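Local coordinates for protein probable porin (PDB 4FT6) that probably forms a beta-barrel channel of the OprD family that lets small solutes cross the outer membrane of Pseudomonas aeruginosa, at residues T287-D292 with N297-G302. Sequence-based numbering, arbitrary orientation.
Sequences TPLVND and NFTSAG
N291 and N297 meet through the backbone: N291 O receives a CA-H...O contact from N297 CA at 3.2 Å (145° at the hydrogen). N291 O also lies at the edge of the F298 ring, in its plane, 3.5 Å from F298 CD1, so two carbon-bound hydrogens probably face one acceptor.

Three van der Waals contacts flank this carbonyl. N291 CB lies 3.8 Å from F298 CD1. L289 CD1 meets the methyl CG2 of T299 at 3.5 Å, the side chains oblique. D292 crosses N297 at a slant, its OD1 3.6 Å from N297 CB, the carboxylate nearly perpendicular to the amide (planes 82° apart).

Hydrogen bonds shape each side separately. L289 to D292 is a type I turn closed by D292 N to L289 O, and D292 CG, anti to its N (chi1 -171°), brings D292 OD2 within 2.6 Å of T287 OG1, which meets it on the anti side; T287 N adds a weak bond. In 297-302, T299 OG1 donates to N297 OD1 at 2.8 Å from above the amide plane.

Both segments belong to the loop joining strands 264-274 and 304-313. Q271 accepts from N291 N through OE1 and donates to N297 O through NE2, while S305 and Q307 hold the N291 amide. N291 and F298 touch A329 of strand 322-334, so the loop packs on the inner barrel wall, consistent with the channel-narrowing loops of OprD porins.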
# COMPACT_ATOMS: atom_id res chain seq x y z
N THR A 287 -2.36 3.75 -2.25
CA THR A 287 -3.03 4.98 -1.79
C THR A 287 -4.00 4.67 -0.68
O THR A 287 -4.42 3.53 -0.52
CB THR A 287 -3.79 5.70 -2.92
OG1 THR A 287 -4.88 4.88 -3.37
CG2 THR A 287 -2.84 6.03 -4.08
N PRO A 288 -4.36 5.69 0.11
CA PRO A 288 -5.37 5.40 1.14
C PRO A 288 -6.80 5.56 0.63
O PRO A 288 -7.71 5.57 1.46
CB PRO A 288 -5.10 6.46 2.20
CG PRO A 288 -4.56 7.66 1.37
CD PRO A 288 -3.71 7.00 0.30
N LEU A 289 -7.00 5.72 -0.68
CA LEU A 289 -8.37 5.84 -1.23
C LEU A 289 -9.16 4.58 -0.90
O LEU A 289 -8.62 3.47 -0.96
CB LEU A 289 -8.38 6.08 -2.74
CG LEU A 289 -7.51 7.23 -3.25
CD1 LEU A 289 -7.55 7.29 -4.77
CD2 LEU A 289 -7.94 8.55 -2.66
N VAL A 290 -10.43 4.76 -0.56
CA VAL A 290 -11.27 3.64 -0.10
C VAL A 290 -11.48 2.55 -1.15
O VAL A 290 -11.55 1.36 -0.81
CB VAL A 290 -12.64 4.13 0.44
CG1 VAL A 290 -13.50 4.76 -0.69
CG2 VAL A 290 -13.37 3.00 1.19
N ASN A 291 -11.56 2.94 -2.42
CA ASN A 291 -11.69 1.98 -3.51
C ASN A 291 -10.36 1.55 -4.10
O ASN A 291 -10.31 1.11 -5.26
CB ASN A 291 -12.55 2.53 -4.64
CG ASN A 291 -14.02 2.35 -4.39
OD1 ASN A 291 -14.43 1.52 -3.56
ND2 ASN A 291 -14.84 3.13 -5.09
N ASP A 292 -9.27 1.70 -3.35
CA ASP A 292 -8.00 1.16 -3.81
C ASP A 292 -8.01 -0.30 -3.40
O ASP A 292 -7.58 -0.66 -2.30
CB ASP A 292 -6.80 1.88 -3.19
CG ASP A 292 -5.48 1.47 -3.84
OD1 ASP A 292 -5.40 0.34 -4.39
OD2 ASP A 292 -4.53 2.29 -3.79
N ASN A 297 -8.16 0.58 -8.71
CA ASN A 297 -8.30 1.58 -7.64
C ASN A 297 -9.27 2.73 -7.97
O ASN A 297 -9.45 3.68 -7.19
CB ASN A 297 -6.92 2.09 -7.17
CG ASN A 297 -6.21 2.89 -8.24
OD1 ASN A 297 -6.75 3.11 -9.33
ND2 ASN A 297 -5.02 3.37 -7.93
N PHE A 298 -9.90 2.62 -9.14
CA PHE A 298 -10.97 3.54 -9.55
C PHE A 298 -10.52 4.99 -9.53
O PHE A 298 -11.18 5.84 -8.94
CB PHE A 298 -12.20 3.32 -8.66
CG PHE A 298 -12.81 1.94 -8.81
CD1 PHE A 298 -12.36 0.88 -8.04
CD2 PHE A 298 -13.81 1.70 -9.74
CE1 PHE A 298 -12.92 -0.41 -8.19
CE2 PHE A 298 -14.37 0.43 -9.89
CZ PHE A 298 -13.92 -0.63 -9.12
N THR A 299 -9.41 5.27 -10.20
CA THR A 299 -8.80 6.60 -10.15
C THR A 299 -8.66 7.27 -11.52
O THR A 299 -7.89 8.22 -11.66
CB THR A 299 -7.42 6.57 -9.50
OG1 THR A 299 -6.56 5.73 -10.29
CG2 THR A 299 -7.49 6.04 -8.08
N SER A 300 -9.40 6.76 -12.50
CA SER A 300 -9.43 7.38 -13.83
C SER A 300 -10.04 8.78 -13.75
O SER A 300 -10.83 9.07 -12.85
CB SER A 300 -10.27 6.53 -14.78
OG SER A 300 -9.63 5.30 -15.01
N ALA A 301 -9.66 9.64 -14.69
CA ALA A 301 -10.19 11.00 -14.73
C ALA A 301 -11.73 11.02 -14.67
O ALA A 301 -12.41 10.37 -15.46
CB ALA A 301 -9.69 11.75 -15.98
N GLY A 302 -12.26 11.76 -13.69
CA GLY A 302 -13.69 11.93 -13.55
C GLY A 302 -14.42 10.75 -12.93
O GLY A 302 -15.65 10.78 -12.80